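Local coordinates for protein betaine aldehyde dehydrogenase (Staphylococcus aureus subsp. aureus COL, PDB 4QTO) that oxidises betaine aldehyde to glycine betaine, very probably with NAD as the electron acceptor, as an aldehyde dehydrogenase with a Rossmann fold, at residues A[300-303]-A[304-308]; A[428-431]-A[432-436]. One frame throughout, in Å; residues are numbered along the deposited sequence. Where two conformers were deposited one is given.

Contact 1: A[300-303]-A[304-308]; sequences QALN and GGYFH
At the C-terminal end of helix 294-306 the Phe307 side chain runs alongside that of Asn303, with the amide and ring planes turned 43° apart. The ring presents its edge to Asn303 O, which lies near the ring plane 3.3 Å from Phe307 CD2, while Phe307 CE2 sits 3.6 Å from Asn303 OD1. The amide of Asn303 is held by its other end. ND2 gives a nearly straight bond of 2.9 Å to Gln300 OE1, which lies in the Asn303 amide plane, although the donor stands above the Gln300 carbonyl plane; ND2 also makes a weak hydrogen bond to Asp299. One residue round the helix, Leu302 and Tyr306 slant across each other, with Leu302 CD2 4.1 Å from Tyr306 CE2. Their first torsions (chi1 -68° and -49°) set both CG atoms beside the backbone N, which brings Tyr306 CD2 back to 3.3 Å from Leu302 O. The phenol hydroxyl bonds to the carbonyl of Thr399. Beneath the side chains, Gly304 N reaches Gln300 O at 2.8 Å, whereas the Phe307 N to Asn303 O bond is stretched to 3.4 Å and weak. Asn303 O has a second partner in His472. Triethylene glycol, probably from the crystallisation liquor, lies about 4 Å from the Phe307 side chain and is probably the glycol that occupies the active site, so Phe307 probably lines it. Trp517 and Phe518 of a neighbouring subunit meet the Phe307 ring, while Ala301 and Leu302 pack on helix 323-337 of the same chain.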
ATOM      1  N   GLN A 300       8.076   5.545  35.412  1.00 11.15           N
ATOM      2  CA  GLN A 300       8.434   5.842  34.039  1.00 10.83           C
ATOM      3  C   GLN A 300       9.227   7.134  33.888  1.00 10.24           C
ATOM      4  O   GLN A 300       9.981   7.295  32.917  1.00 10.62           O
ATOM      5  CB  GLN A 300       7.207   5.796  33.118  1.00 11.34           C
ATOM      6  CG  GLN A 300       6.652   4.377  32.976  1.00 11.94           C
ATOM      7  CD  GLN A 300       7.480   3.508  32.048  1.00 13.31           C
ATOM      8  OE1 GLN A 300       8.722   3.584  31.993  1.00 14.19           O
ATOM      9  NE2 GLN A 300       6.800   2.666  31.298  1.00 14.01           N
ATOM     10  N   ALA A 301       9.135   8.064  34.852  1.00 10.05           N
ATOM     11  CA  ALA A 301       9.928   9.274  34.783  1.00 10.04           C
ATOM     12  C   ALA A 301      11.387   8.887  35.100  1.00 10.86           C
ATOM     13  O   ALA A 301      12.330   9.410  34.495  1.00 11.10           O
ATOM     14  CB  ALA A 301       9.436  10.325  35.759  1.00 10.71           C
ATOM     15  N   LEU A 302      11.564   7.974  36.045  1.00 10.69           N
ATOM     16  CA  LEU A 302      12.908   7.455  36.351  1.00 11.41           C
ATOM     17  C   LEU A 302      13.466   6.733  35.131  1.00 10.60           C
ATOM     18  O   LEU A 302      14.624   6.930  34.740  1.00 11.31           O
ATOM     19  CB  LEU A 302      12.858   6.509  37.540  1.00 11.43           C
ATOM     20  CG  LEU A 302      12.515   7.140  38.894  1.00 11.94           C
ATOM     21  CD1 LEU A 302      11.965   6.077  39.840  1.00 12.45           C
ATOM     22  CD2 LEU A 302      13.701   7.874  39.496  1.00 12.92           C
ATOM     23  N   ASN A 303      12.645   5.872  34.527  1.00 10.26           N
ATOM     24  CA  ASN A 303      13.098   5.119  33.367  1.00 10.25           C
ATOM     25  C   ASN A 303      13.463   6.056  32.227  1.00 10.94           C
ATOM     26  O   ASN A 303      14.505   5.902  31.566  1.00 11.15           O
ATOM     27  CB  ASN A 303      12.042   4.103  32.949  1.00 10.75           C
ATOM     28  CG  ASN A 303      11.729   3.101  34.054  1.00 12.29           C
ATOM     29  OD1 ASN A 303      12.558   2.831  34.934  1.00 13.12           O
ATOM     30  ND2 ASN A 303      10.525   2.566  34.029  1.00 13.47           N
ATOM     31  N   GLY A 304      12.590   7.024  31.974  1.00 10.69           N
ATOM     32  CA  GLY A 304      12.849   7.986  30.944  1.00 11.06           C
ATOM     33  C   GLY A 304      14.109   8.789  31.159  1.00 10.86           C
ATOM     34  O   GLY A 304      14.858   9.058  30.205  1.00 11.85           O
ATOM     35  N   GLY A 305      14.387   9.163  32.409  1.00 11.09           N
ATOM     36  CA  GLY A 305      15.527   9.999  32.653  1.00 10.58           C
ATOM     37  C   GLY A 305      16.877   9.319  32.736  1.00 10.59           C
ATOM     38  O   GLY A 305      17.882   9.901  32.350  1.00 11.52           O
ATOM     39  N   TYR A 306      16.895   8.065  33.209  1.00 10.20           N
ATOM     40  CA  TYR A 306      18.152   7.452  33.682  1.00 10.79           C
ATOM     41  C   TYR A 306      18.623   6.136  33.078  1.00 11.59           C
ATOM     42  O   TYR A 306      19.724   5.680  33.400  1.00 11.60           O
ATOM     43  CB  TYR A 306      18.127   7.394  35.225  1.00 11.42           C
ATOM     44  CG  TYR A 306      17.742   8.731  35.833  1.00 11.64           C
ATOM     45  CD1 TYR A 306      18.593   9.838  35.744  1.00 12.30           C
ATOM     46  CD2 TYR A 306      16.554   8.878  36.542  1.00 11.61           C
ATOM     47  CE1 TYR A 306      18.241  11.055  36.278  1.00 12.48           C
ATOM     48  CE2 TYR A 306      16.194  10.111  37.096  1.00 12.98           C
ATOM     49  CZ  TYR A 306      17.033  11.187  36.953  1.00 12.94           C
ATOM     50  OH  TYR A 306      16.656  12.412  37.500  1.00 12.41           O
ATOM     51  N   PHE A 307      17.819   5.496  32.246  1.00 11.49           N
ATOM     52  CA  PHE A 307      18.370   4.362  31.507  1.00 12.51           C
ATOM     53  C   PHE A 307      19.583   4.865  30.711  1.00 11.74           C
ATOM     54  O   PHE A 307      19.579   5.973  30.171  1.00 10.84           O
ATOM     55  CB  PHE A 307      17.321   3.685  30.620  1.00 13.21           C
ATOM     56  CG  PHE A 307      16.585   2.582  31.305  1.00 15.41           C
ATOM     57  CD1 PHE A 307      17.260   1.392  31.649  1.00 18.64           C
ATOM     58  CD2 PHE A 307      15.258   2.668  31.582  1.00 17.68           C
ATOM     59  CE1 PHE A 307      16.608   0.366  32.286  1.00 18.65           C
ATOM     60  CE2 PHE A 307      14.586   1.627  32.215  1.00 18.71           C
ATOM     61  CZ  PHE A 307      15.266   0.486  32.574  1.00 18.62           C
ATOM     62  N   HIS A 308      20.646   4.038  30.691  1.00 11.72           N
ATOM     63  CA  HIS A 308      21.945   4.355  30.062  1.00 12.33           C
ATOM     64  C   HIS A 308      22.462   5.710  30.506  1.00 12.14           C
ATOM     65  O   HIS A 308      23.040   6.489  29.721  1.00 12.04           O
ATOM     66  CB  HIS A 308      21.895   4.322  28.533  1.00 12.13           C
ATOM     67  CG  HIS A 308      23.218   4.070  27.870  1.00 12.35           C
ATOM     68  ND1 HIS A 308      24.421   4.062  28.541  1.00 13.80           N
ATOM     69  CD2 HIS A 308      23.525   3.880  26.568  1.00 12.35           C
ATOM     70  CE1 HIS A 308      25.400   3.833  27.689  1.00 13.42           C
ATOM     71  NE2 HIS A 308      24.878   3.705  26.482  1.00 13.44           N
TER

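Contact 2: A[428-431]-A[432-436]; sequences EQEA and IQLAN
Glu430 swings CG anti to its own backbone nitrogen (chi1 -172°), whereas Leu434 turns CG anti to the carbonyl carbon (chi1 -71°); from these settings the two side chains run alongside each other, one turn apart, and head in the same direction. Glu430 CG meets Leu434 CD1 at 4.0 Å, so the CG methylene of the glutamate makes the apolar contact. Its carboxylate goes elsewhere: OE1 accepts a hydrogen bond from the backbone nitrogen of Glu426. Ile432 leans its longer branch back over the preceding turn, with CG1 3.4 Å from Glu428 O. These i to i+4 approaches run along the whole of the short amphipathic helix 428-436, which lies against the sheet and links its parallel strands 419-425 and 443-447 in a beta-alpha-beta crossover. Five successive i to i+4 backbone bonds tie its turns together, among them Ile432 N to Glu428 O at 3.1 Å and Leu434 N to Glu430 O at 2.9 Å. Thr427 OG1, just ahead of the helix, accepts from Glu430 N. The small side chains face the sheet: Ala431 rests on Ile287 and Phe425, and Ala435, whose CB is 3.2 Å from Ala431 O, rests on Pro285, Ile287 and Leu320. Gln429 and Gln433, the latter deposited in two conformers, are exposed. Along another flank Glu428 forms a salt bridge with Arg456, and Ile432 packs on Val457 and Lys460 of helix 451-460.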
ATOM      1  N   GLU A 428      -4.177  21.330  29.683  1.00 16.43           N
ATOM      2  CA  GLU A 428      -3.805  20.514  28.542  1.00 15.08           C
ATOM      3  C   GLU A 428      -3.174  21.381  27.426  1.00 14.34           C
ATOM      4  O   GLU A 428      -2.159  21.016  26.829  1.00 13.65           O
ATOM      5  CB  GLU A 428      -5.086  19.837  28.094  1.00 17.62           C
ATOM      6  CG  GLU A 428      -5.023  19.014  26.875  1.00 19.04           C
ATOM      7  CD  GLU A 428      -6.412  18.467  26.500  1.00 17.95           C
ATOM      8  OE1 GLU A 428      -7.273  18.289  27.393  1.00 16.64           O
ATOM      9  OE2 GLU A 428      -6.584  18.170  25.302  1.00 18.93           O
ATOM     10  N   GLN A 429      -3.774  22.546  27.171  1.00 14.90           N
ATOM     11  CA  GLN A 429      -3.265  23.463  26.149  1.00 16.76           C
ATOM     12  C   GLN A 429      -1.856  23.951  26.464  1.00 14.83           C
ATOM     13  O   GLN A 429      -0.993  24.008  25.582  1.00 14.69           O
ATOM     14  CB  GLN A 429      -4.229  24.652  25.967  1.00 21.94           C
ATOM     15  CG  GLN A 429      -5.600  24.268  25.399  1.00 30.04           C
ATOM     16  CD  GLN A 429      -6.550  23.497  26.342  1.00 36.31           C
ATOM     17  OE1 GLN A 429      -6.453  23.523  27.598  1.00 27.13           O
ATOM     18  NE2 GLN A 429      -7.533  22.831  25.714  1.00 44.94           N
ATOM     19  N   GLU A 430      -1.610  24.279  27.727  1.00 14.84           N
ATOM     20  CA  GLU A 430      -0.267  24.723  28.146  1.00 14.64           C
ATOM     21  C   GLU A 430       0.762  23.580  28.044  1.00 12.65           C
ATOM     22  O   GLU A 430       1.897  23.797  27.623  1.00 12.46           O
ATOM     23  CB  GLU A 430      -0.273  25.306  29.555  1.00 16.52           C
ATOM     24  CG  GLU A 430       1.079  25.928  29.872  1.00 19.68           C
ATOM     25  CD  GLU A 430       1.179  26.628  31.223  1.00 22.37           C
ATOM     26  OE1 GLU A 430       0.395  26.350  32.153  1.00 19.93           O
ATOM     27  OE2 GLU A 430       2.079  27.471  31.332  1.00 27.81           O
ATOM     28  N   ALA A 431       0.362  22.359  28.388  1.00 11.45           N
ATOM     29  CA  ALA A 431       1.254  21.183  28.268  1.00 11.38           C
ATOM     30  C   ALA A 431       1.743  21.037  26.820  1.00 11.41           C
ATOM     31  O   ALA A 431       2.925  20.829  26.552  1.00 11.93           O
ATOM     32  CB  ALA A 431       0.552  19.903  28.709  1.00 11.95           C
ATOM     33  N   ILE A 432       0.797  21.118  25.889  1.00 12.17           N
ATOM     34  CA  ILE A 432       1.122  21.023  24.471  1.00 12.57           C
ATOM     35  C   ILE A 432       2.046  22.175  24.017  1.00 13.62           C
ATOM     36  O   ILE A 432       3.043  21.945  23.309  1.00 13.29           O
ATOM     37  CB  ILE A 432      -0.170  21.016  23.623  1.00 12.40           C
ATOM     38  CG1 ILE A 432      -0.963  19.722  23.898  1.00 12.59           C
ATOM     39  CG2 ILE A 432       0.181  21.184  22.160  1.00 13.40           C
ATOM     40  CD1 ILE A 432      -2.408  19.824  23.456  1.00 13.12           C
ATOM     41  N   GLN A 433       1.714  23.401  24.421  0.50 14.27           N
ATOM     42  CA  GLN A 433       2.516  24.574  24.037  0.50 16.37           C
ATOM     43  C   GLN A 433       3.958  24.456  24.532  0.50 14.37           C
ATOM     44  O   GLN A 433       4.901  24.692  23.782  0.50 14.95           O
ATOM     45  CB  GLN A 433       1.880  25.855  24.549  0.50 20.62           C
ATOM     46  CG  GLN A 433       0.594  26.231  23.847  0.50 24.91           C
ATOM     47  CD  GLN A 433      -0.081  27.449  24.445  0.50 33.05           C
ATOM     48  OE1 GLN A 433       0.480  28.134  25.310  0.50 36.16           O
ATOM     49  NE2 GLN A 433      -1.304  27.725  23.984  0.50 34.14           N
ATOM     50  N   LEU A 434       4.132  24.063  25.792  1.00 13.25           N
ATOM     51  CA  LEU A 434       5.471  23.896  26.358  1.00 12.96           C
ATOM     52  C   LEU A 434       6.223  22.748  25.703  1.00 13.03           C
ATOM     53  O   LEU A 434       7.383  22.872  25.330  1.00 13.11           O
ATOM     54  CB  LEU A 434       5.394  23.661  27.865  1.00 13.29           C
ATOM     55  CG  LEU A 434       4.992  24.878  28.680  1.00 16.61           C
ATOM     56  CD1 LEU A 434       4.798  24.459  30.125  1.00 18.00           C
ATOM     57  CD2 LEU A 434       6.069  25.955  28.578  1.00 19.34           C
ATOM     58  N   ALA A 435       5.556  21.615  25.521  1.00 11.74           N
ATOM     59  CA  ALA A 435       6.199  20.456  24.923  1.00 11.88           C
ATOM     60  C   ALA A 435       6.718  20.746  23.515  1.00 12.29           C
ATOM     61  O   ALA A 435       7.805  20.263  23.157  1.00 14.79           O
ATOM     62  CB  ALA A 435       5.252  19.267  24.913  1.00 12.10           C
ATOM     63  N   ASN A 436       5.954  21.545  22.758  1.00 11.95           N
ATOM     64  CA  ASN A 436       6.318  21.902  21.398  1.00 12.38           C
ATOM     65  C   ASN A 436       7.286  23.085  21.318  1.00 13.47           C
ATOM     66  O   ASN A 436       7.801  23.385  20.222  1.00 14.79           O
ATOM     67  CB  ASN A 436       5.072  22.186  20.563  1.00 12.49           C
ATOM     68  CG  ASN A 436       4.356  20.924  20.139  1.00 11.45           C
ATOM     69  OD1 ASN A 436       4.972  19.854  20.001  1.00 12.61           O
ATOM     70  ND2 ASN A 436       3.079  21.056  19.863  1.00 12.18           N
TER

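Both contacts are single-helix i to i+4 interactions flanking the same seven-stranded sheet, whose strand 318-322 runs between helices 294-306 and 323-337 in sequence. The centres of contact 1 and contact 2 are about 21 Å apart, and the nearest atoms of contact 1 and contact 2 are about 15 Å apart, so the two do not touch. Contact 1 is buried, at the end of its helix, where another subunit packs on the aromatic rings and the amide pair. Contact 2 lies farther from the chain centre and is partly buried: alanines face the strands, and no other chain touches it. Aromatic rings and a side-chain amide bond mark contact 1, aliphatic and acidic side chains contact 2.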